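Local coordinates for protein decaprenyl diphosphate synthase (Rhodobacter capsulatus, PDB 3MZV) that probably elongates farnesyl diphosphate with isopentenyl diphosphate units, using magnesium, to make the long all-trans prenyl diphosphate from which quinone side chains are built, at residues R55-L67 with L312-L324. Residues are numbered along the deposited sequence; the frame is centred on the assembly and turned at random.
Sequences RLRPMLTLAAARL and LPDHPLRQMLDDL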
ATOM      1  N   ARG B  55     -12.916  -6.689 -15.497  1.00 61.65           N
ATOM      2  CA  ARG B  55     -11.992  -7.678 -14.954  1.00 57.85           C
ATOM      3  C   ARG B  55     -11.029  -8.202 -16.002  1.00 53.49           C
ATOM      4  O   ARG B  55     -10.735  -9.384 -16.001  1.00 52.14           O
ATOM      5  CB  ARG B  55     -12.752  -8.852 -14.342  1.00 58.96           C
ATOM      6  CG  ARG B  55     -14.073  -8.487 -13.661  1.00 61.93           C
ATOM      7  CD  ARG B  55     -13.994  -8.461 -12.165  1.00 63.19           C
ATOM      8  NE  ARG B  55     -14.132  -9.800 -11.602  1.00 65.15           N
ATOM      9  CZ  ARG B  55     -13.284 -10.373 -10.752  1.00 67.89           C
ATOM     10  NH1 ARG B  55     -12.187  -9.748 -10.310  1.00 72.86           N
ATOM     11  NH2 ARG B  55     -13.536 -11.585 -10.315  1.00 68.42           N
ATOM     12  N   LEU B  56     -10.544  -7.334 -16.879  1.00 49.79           N
ATOM     13  CA  LEU B  56      -9.597  -7.738 -17.912  1.00 47.55           C
ATOM     14  C   LEU B  56      -8.317  -8.277 -17.273  1.00 44.41           C
ATOM     15  O   LEU B  56      -7.703  -9.200 -17.790  1.00 41.65           O
ATOM     16  CB  LEU B  56      -9.165  -6.581 -18.806  1.00 47.47           C
ATOM     17  CG  LEU B  56     -10.039  -6.117 -19.957  1.00 51.79           C
ATOM     18  CD1 LEU B  56      -9.243  -5.208 -20.883  1.00 53.40           C
ATOM     19  CD2 LEU B  56     -10.592  -7.326 -20.710  1.00 53.07           C
ATOM     20  N   ARG B  57      -7.895  -7.631 -16.185  1.00 41.15           N
ATOM     21  CA  ARG B  57      -6.573  -7.910 -15.643  1.00 38.97           C
ATOM     22  C   ARG B  57      -6.443  -9.332 -15.090  1.00 36.66           C
ATOM     23  O   ARG B  57      -5.536 -10.019 -15.503  1.00 35.48           O
ATOM     24  CB  ARG B  57      -6.139  -6.820 -14.665  1.00 37.93           C
ATOM     25  CG  ARG B  57      -6.015  -5.433 -15.329  1.00 38.21           C
ATOM     26  CD  ARG B  57      -5.978  -4.362 -14.270  1.00 38.04           C
ATOM     27  NE  ARG B  57      -5.876  -2.993 -14.763  1.00 39.74           N
ATOM     28  CZ  ARG B  57      -6.900  -2.255 -15.192  1.00 37.52           C
ATOM     29  NH1 ARG B  57      -8.105  -2.768 -15.314  1.00 42.02           N
ATOM     30  NH2 ARG B  57      -6.692  -1.008 -15.574  1.00 39.52           N
ATOM     31  N   PRO B  58      -7.347  -9.786 -14.211  1.00 35.51           N
ATOM     32  CA  PRO B  58      -7.198 -11.183 -13.837  1.00 34.88           C
ATOM     33  C   PRO B  58      -7.404 -12.156 -14.996  1.00 35.08           C
ATOM     34  O   PRO B  58      -6.762 -13.206 -15.019  1.00 33.39           O
ATOM     35  CB  PRO B  58      -8.273 -11.373 -12.768  1.00 35.15           C
ATOM     36  CG  PRO B  58      -9.260 -10.255 -13.023  1.00 36.13           C
ATOM     37  CD  PRO B  58      -8.381  -9.137 -13.390  1.00 35.82           C
ATOM     38  N   MET B  59      -8.285 -11.815 -15.957  1.00 34.75           N
ATOM     39  CA  MET B  59      -8.446 -12.684 -17.128  1.00 35.60           C
ATOM     40  C   MET B  59      -7.170 -12.856 -17.901  1.00 33.75           C
ATOM     41  O   MET B  59      -6.943 -13.914 -18.502  1.00 32.70           O
ATOM     42  CB  MET B  59      -9.521 -12.177 -18.110  1.00 36.65           C
ATOM     43  CG  MET B  59     -10.853 -12.141 -17.535  1.00 40.39           C
ATOM     44  SD  MET B  59     -12.166 -12.028 -18.839  1.00 45.52           S
ATOM     45  CE  MET B  59     -13.334 -12.790 -17.767  1.00 44.76           C
ATOM     46  N   LEU B  60      -6.378 -11.810 -17.950  1.00 33.16           N
ATOM     47  CA  LEU B  60      -5.138 -11.834 -18.712  1.00 33.23           C
ATOM     48  C   LEU B  60      -4.183 -12.861 -18.102  1.00 32.51           C
ATOM     49  O   LEU B  60      -3.472 -13.560 -18.836  1.00 30.33           O
ATOM     50  CB  LEU B  60      -4.482 -10.457 -18.757  1.00 32.98           C
ATOM     51  CG  LEU B  60      -5.034  -9.464 -19.816  1.00 37.93           C
ATOM     52  CD1 LEU B  60      -4.227  -8.172 -19.796  1.00 43.74           C
ATOM     53  CD2 LEU B  60      -4.983 -10.033 -21.192  1.00 39.75           C
ATOM     54  N   THR B  61      -4.153 -12.929 -16.762  1.00 30.47           N
ATOM     55  CA  THR B  61      -3.280 -13.900 -16.098  1.00 29.59           C
ATOM     56  C   THR B  61      -3.745 -15.315 -16.348  1.00 31.41           C
ATOM     57  O   THR B  61      -2.953 -16.184 -16.726  1.00 31.31           O
ATOM     58  CB  THR B  61      -3.241 -13.637 -14.602  1.00 29.38           C
ATOM     59  OG1 THR B  61      -2.608 -12.393 -14.384  1.00 28.40           O
ATOM     60  CG2 THR B  61      -2.501 -14.781 -13.810  1.00 29.04           C
ATOM     61  N   LEU B  62      -5.043 -15.565 -16.124  1.00 31.36           N
ATOM     62  CA  LEU B  62      -5.624 -16.885 -16.379  1.00 31.88           C
ATOM     63  C   LEU B  62      -5.400 -17.329 -17.834  1.00 32.94           C
ATOM     64  O   LEU B  62      -5.006 -18.454 -18.072  1.00 31.67           O
ATOM     65  CB  LEU B  62      -7.121 -16.864 -16.120  1.00 32.72           C
ATOM     66  CG  LEU B  62      -7.550 -16.538 -14.685  1.00 32.40           C
ATOM     67  CD1 LEU B  62      -9.096 -16.455 -14.669  1.00 35.04           C
ATOM     68  CD2 LEU B  62      -6.993 -17.548 -13.690  1.00 32.08           C
ATOM     69  N   ALA B  63      -5.706 -16.444 -18.790  1.00 31.75           N
ATOM     70  CA  ALA B  63      -5.557 -16.758 -20.204  1.00 32.82           C
ATOM     71  C   ALA B  63      -4.098 -17.099 -20.570  1.00 32.31           C
ATOM     72  O   ALA B  63      -3.838 -18.086 -21.309  1.00 32.96           O
ATOM     73  CB  ALA B  63      -6.117 -15.605 -21.117  1.00 32.07           C
ATOM     74  N   ALA B  64      -3.173 -16.310 -20.069  1.00 31.66           N
ATOM     75  CA  ALA B  64      -1.748 -16.542 -20.338  1.00 33.01           C
ATOM     76  C   ALA B  64      -1.275 -17.911 -19.778  1.00 33.57           C
ATOM     77  O   ALA B  64      -0.599 -18.663 -20.496  1.00 34.80           O
ATOM     78  CB  ALA B  64      -0.863 -15.398 -19.782  1.00 30.34           C
ATOM     79  N   ALA B  65      -1.661 -18.234 -18.552  1.00 32.81           N
ATOM     80  CA  ALA B  65      -1.266 -19.486 -17.942  1.00 34.22           C
ATOM     81  C   ALA B  65      -1.860 -20.678 -18.734  1.00 35.52           C
ATOM     82  O   ALA B  65      -1.137 -21.596 -19.102  1.00 37.45           O
ATOM     83  CB  ALA B  65      -1.693 -19.536 -16.439  1.00 32.11           C
ATOM     84  N   ARG B  66      -3.156 -20.619 -19.037  1.00 36.35           N
ATOM     85  CA  ARG B  66      -3.850 -21.708 -19.758  1.00 37.77           C
ATOM     86  C   ARG B  66      -3.349 -21.784 -21.209  1.00 37.45           C
ATOM     87  O   ARG B  66      -3.233 -22.874 -21.764  1.00 38.15           O
ATOM     88  CB  ARG B  66      -5.382 -21.503 -19.755  1.00 38.03           C
ATOM     89  CG  ARG B  66      -6.061 -21.637 -18.396  1.00 39.70           C
ATOM     90  CD  ARG B  66      -6.142 -23.065 -17.969  1.00 43.07           C
ATOM     91  NE  ARG B  66      -6.939 -23.258 -16.755  1.00 44.83           N
ATOM     92  CZ  ARG B  66      -7.193 -24.454 -16.209  1.00 45.39           C
ATOM     93  NH1 ARG B  66      -6.759 -25.563 -16.799  1.00 47.81           N
ATOM     94  NH2 ARG B  66      -7.902 -24.553 -15.087  1.00 41.26           N
ATOM     95  N   LEU B  67      -3.025 -20.650 -21.808  1.00 36.59           N
ATOM     96  CA  LEU B  67      -2.476 -20.642 -23.149  1.00 38.94           C
ATOM     97  C   LEU B  67      -1.138 -21.409 -23.285  1.00 38.78           C
ATOM     98  O   LEU B  67      -0.855 -21.980 -24.338  1.00 39.44           O
ATOM     99  CB  LEU B  67      -2.308 -19.193 -23.668  1.00 39.49           C
ATOM    100  CG  LEU B  67      -1.614 -18.931 -24.999  1.00 40.00           C
ATOM    101  CD1 LEU B  67      -2.265 -19.794 -26.105  1.00 45.43           C
ATOM    102  CD2 LEU B  67      -1.711 -17.445 -25.355  1.00 40.87           C
ATOM    103  N   LEU B 312       3.420 -17.181 -29.674  1.00 55.42           N
ATOM    104  CA  LEU B 312       2.722 -18.049 -28.743  1.00 53.91           C
ATOM    105  C   LEU B 312       2.032 -19.207 -29.501  1.00 55.03           C
ATOM    106  O   LEU B 312       1.831 -19.112 -30.710  1.00 54.29           O
ATOM    107  CB  LEU B 312       1.761 -17.202 -27.924  1.00 52.48           C
ATOM    108  CG  LEU B 312       2.516 -16.075 -27.181  1.00 50.40           C
ATOM    109  CD1 LEU B 312       1.570 -15.100 -26.565  1.00 50.72           C
ATOM    110  CD2 LEU B 312       3.462 -16.636 -26.130  1.00 51.81           C
ATOM    111  N   PRO B 313       1.685 -20.302 -28.797  1.00 55.01           N
ATOM    112  CA  PRO B 313       1.112 -21.451 -29.493  1.00 56.21           C
ATOM    113  C   PRO B 313      -0.263 -21.157 -30.039  1.00 56.17           C
ATOM    114  O   PRO B 313      -0.979 -20.294 -29.493  1.00 55.07           O
ATOM    115  CB  PRO B 313       1.030 -22.537 -28.412  1.00 56.20           C
ATOM    116  CG  PRO B 313       1.375 -21.945 -27.185  1.00 54.86           C
ATOM    117  CD  PRO B 313       1.951 -20.593 -27.383  1.00 54.41           C
ATOM    118  N   ASP B 314      -0.639 -21.853 -31.108  1.00 55.93           N
ATOM    119  CA  ASP B 314      -1.910 -21.575 -31.752  1.00 56.06           C
ATOM    120  C   ASP B 314      -3.076 -22.275 -31.018  1.00 55.18           C
ATOM    121  O   ASP B 314      -3.637 -23.249 -31.502  1.00 57.26           O
ATOM    122  CB  ASP B 314      -1.850 -21.943 -33.249  1.00 57.86           C
ATOM    123  CG  ASP B 314      -2.980 -21.345 -34.026  1.00 60.25           C
ATOM    124  OD1 ASP B 314      -3.588 -20.365 -33.520  1.00 63.21           O
ATOM    125  OD2 ASP B 314      -3.246 -21.820 -35.154  1.00 66.45           O
ATOM    126  N   HIS B 315      -3.441 -21.713 -29.869  1.00 53.02           N
ATOM    127  CA  HIS B 315      -4.418 -22.222 -28.927  1.00 50.98           C
ATOM    128  C   HIS B 315      -5.655 -21.309 -29.105  1.00 49.60           C
ATOM    129  O   HIS B 315      -5.530 -20.147 -29.503  1.00 49.46           O
ATOM    130  CB  HIS B 315      -3.808 -22.083 -27.514  1.00 50.52           C
ATOM    131  CG  HIS B 315      -4.624 -22.660 -26.401  1.00 48.32           C
ATOM    132  ND1 HIS B 315      -5.719 -22.013 -25.864  1.00 47.31           N
ATOM    133  CD2 HIS B 315      -4.502 -23.822 -25.716  1.00 49.35           C
ATOM    134  CE1 HIS B 315      -6.247 -22.764 -24.910  1.00 49.08           C
ATOM    135  NE2 HIS B 315      -5.528 -23.868 -24.804  1.00 48.68           N
ATOM    136  N   PRO B 316      -6.855 -21.812 -28.806  1.00 48.26           N
ATOM    137  CA  PRO B 316      -8.013 -20.921 -28.925  1.00 46.92           C
ATOM    138  C   PRO B 316      -7.846 -19.608 -28.127  1.00 44.80           C
ATOM    139  O   PRO B 316      -8.415 -18.595 -28.489  1.00 43.09           O
ATOM    140  CB  PRO B 316      -9.170 -21.760 -28.368  1.00 47.65           C
ATOM    141  CG  PRO B 316      -8.685 -23.206 -28.421  1.00 49.10           C
ATOM    142  CD  PRO B 316      -7.207 -23.166 -28.334  1.00 48.87           C
ATOM    143  N   LEU B 317      -7.103 -19.658 -27.023  1.00 42.91           N
ATOM    144  CA  LEU B 317      -6.893 -18.471 -26.213  1.00 41.48           C
ATOM    145  C   LEU B 317      -6.023 -17.453 -26.917  1.00 40.32           C
ATOM    146  O   LEU B 317      -6.209 -16.267 -26.709  1.00 39.39           O
ATOM    147  CB  LEU B 317      -6.293 -18.820 -24.859  1.00 40.89           C
ATOM    148  CG  LEU B 317      -7.225 -19.504 -23.845  1.00 41.89           C
ATOM    149  CD1 LEU B 317      -6.400 -19.997 -22.677  1.00 40.73           C
ATOM    150  CD2 LEU B 317      -8.375 -18.566 -23.379  1.00 41.83           C
ATOM    151  N   ARG B 318      -5.098 -17.893 -27.764  1.00 40.22           N
ATOM    152  CA  ARG B 318      -4.327 -16.938 -28.536  1.00 40.09           C
ATOM    153  C   ARG B 318      -5.256 -16.108 -29.434  1.00 40.20           C
ATOM    154  O   ARG B 318      -5.150 -14.891 -29.453  1.00 38.56           O
ATOM    155  CB  ARG B 318      -3.245 -17.596 -29.374  1.00 41.34           C
ATOM    156  CG  ARG B 318      -2.208 -16.620 -29.836  1.00 42.21           C
ATOM    157  CD  ARG B 318      -1.189 -17.232 -30.713  1.00 45.69           C
ATOM    158  NE  ARG B 318      -1.723 -17.379 -32.061  1.00 46.65           N
ATOM    159  CZ  ARG B 318      -1.086 -17.965 -33.081  1.00 50.87           C
ATOM    160  NH1 ARG B 318       0.129 -18.484 -32.940  1.00 51.11           N
ATOM    161  NH2 ARG B 318      -1.673 -18.019 -34.276  1.00 52.29           N
ATOM    162  N   GLN B 319      -6.175 -16.760 -30.132  1.00 41.50           N
ATOM    163  CA  GLN B 319      -7.100 -16.037 -30.994  0.50 42.27           C
ATOM    164  C   GLN B 319      -8.003 -15.114 -30.164  1.00 42.15           C
ATOM    165  O   GLN B 319      -8.266 -14.010 -30.569  1.00 42.23           O
ATOM    166  CB  GLN B 319      -7.906 -16.992 -31.880  0.50 43.70           C
ATOM    167  CG  GLN B 319      -8.609 -16.317 -33.050  0.50 45.02           C
ATOM    168  CD  GLN B 319     -10.018 -15.860 -32.693  0.50 45.25           C
ATOM    169  OE1 GLN B 319     -10.644 -16.419 -31.793  0.50 49.65           O
ATOM    170  NE2 GLN B 319     -10.524 -14.848 -33.400  0.50 50.31           N
ATOM    171  N   MET B 320      -8.437 -15.548 -28.987  1.00 41.51           N
ATOM    172  CA  MET B 320      -9.276 -14.703 -28.168  1.00 41.02           C
ATOM    173  C   MET B 320      -8.512 -13.440 -27.689  1.00 40.28           C
ATOM    174  O   MET B 320      -9.099 -12.364 -27.613  1.00 39.76           O
ATOM    175  CB  MET B 320      -9.873 -15.480 -26.981  1.00 40.84           C
ATOM    176  CG  MET B 320     -11.087 -16.371 -27.343  1.00 42.29           C
ATOM    177  SD  MET B 320     -11.757 -17.347 -25.924  1.00 36.37           S
ATOM    178  CE  MET B 320     -10.930 -18.886 -26.315  1.00 45.09           C
ATOM    179  N   LEU B 321      -7.217 -13.568 -27.397  1.00 38.56           N
ATOM    180  CA  LEU B 321      -6.393 -12.417 -27.040  1.00 38.49           C
ATOM    181  C   LEU B 321      -6.185 -11.483 -28.216  1.00 38.89           C
ATOM    182  O   LEU B 321      -6.085 -10.274 -28.031  1.00 39.63           O
ATOM    183  CB  LEU B 321      -5.023 -12.850 -26.469  1.00 36.80           C
ATOM    184  CG  LEU B 321      -5.080 -13.519 -25.088  1.00 38.01           C
ATOM    185  CD1 LEU B 321      -3.658 -13.981 -24.673  1.00 36.92           C
ATOM    186  CD2 LEU B 321      -5.683 -12.629 -24.017  1.00 37.13           C
ATOM    187  N   ASP B 322      -6.100 -12.056 -29.401  1.00 39.90           N
ATOM    188  CA  ASP B 322      -6.070 -11.284 -30.638  1.00 41.05           C
ATOM    189  C   ASP B 322      -7.367 -10.446 -30.765  1.00 41.22           C
ATOM    190  O   ASP B 322      -7.302  -9.196 -30.970  1.00 40.29           O
ATOM    191  CB  ASP B 322      -5.862 -12.223 -31.828  1.00 42.15           C
ATOM    192  CG  ASP B 322      -5.370 -11.515 -33.090  1.00 47.63           C
ATOM    193  OD1 ASP B 322      -6.131 -10.723 -33.657  1.00 49.06           O
ATOM    194  OD2 ASP B 322      -4.242 -11.799 -33.553  1.00 54.79           O
ATOM    195  N   ASP B 323      -8.522 -11.089 -30.597  1.00 40.76           N
ATOM    196  CA  ASP B 323      -9.797 -10.365 -30.667  1.00 42.13           C
ATOM    197  C   ASP B 323      -9.864  -9.335 -29.537  1.00 40.72           C
ATOM    198  O   ASP B 323     -10.459  -8.269 -29.681  1.00 41.50           O
ATOM    199  CB  ASP B 323     -11.014 -11.285 -30.525  1.00 42.89           C
ATOM    200  CG  ASP B 323     -11.233 -12.193 -31.709  1.00 45.91           C
ATOM    201  OD1 ASP B 323     -10.802 -11.883 -32.819  1.00 47.88           O
ATOM    202  OD2 ASP B 323     -11.882 -13.241 -31.514  1.00 49.59           O
ATOM    203  N   LEU B 324      -9.282  -9.650 -28.395  1.00 41.45           N
ATOM    204  CA  LEU B 324      -9.346  -8.706 -27.288  1.00 41.02           C
ATOM    205  C   LEU B 324      -8.601  -7.391 -27.650  1.00 40.37           C
ATOM    206  O   LEU B 324      -9.010  -6.301 -27.222  1.00 40.76           O
ATOM    207  CB  LEU B 324      -8.802  -9.314 -26.026  1.00 40.62           C
ATOM    208  CG  LEU B 324      -8.857  -8.484 -24.750  1.00 40.72           C
ATOM    209  CD1 LEU B 324     -10.300  -8.171 -24.307  1.00 41.71           C
ATOM    210  CD2 LEU B 324      -8.063  -9.228 -23.650  1.00 39.31           C
TER
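L67 and L317 meet where helices 56-67 and 316-324 draw closest, their CA atoms 5.8 Å apart; the two run roughly antiparallel, inclined at 146° with axes 9.5 Å apart at closest approach, and diverge until L56 and L324 face each other across 9.4 Å between CA atoms. Leucines line the gap throughout, with A63 as the one small residue, one turn in from L67. L67 buries more surface than any other residue: with CG anti to the backbone N (chi1 174°), its side chain drops over the start of the second helix, CD2 lying 4.0 Å from L321 CD1 and CB packing against L317 CB. On the second helix, L317 lays CD1 against the backbone of the first, 3.5 Å from A63 O and close to R66 CB. Where the gap widens, L321 reaches A63 CB and L60 with CD2, and L56 CD2 and L324 CD1 meet at 3.7 Å, the two side chains passing alongside with opposite headings.

No hydrogen bond crosses the interface; the polar bonds lie within the turn that leads into helix 316-324, where H315 is the N-cap, ND1 accepting almost straight from L317 N (3.0 Å, 168°) near the ring plane, while one ring face turns to R66 O and L67 CA. A leucine at H315 would probably leave L317 N without its capping acceptor and let the first turn fray. R318 bends back to give NH1 to L312 O (2.9 Å). The R66 guanidinium forms a salt bridge with D21 of helix 19-32. The contact is plain helix-helix packing that ties an early helix to the last helix of the chain, within the all-alpha fold of the isoprenoid synthases.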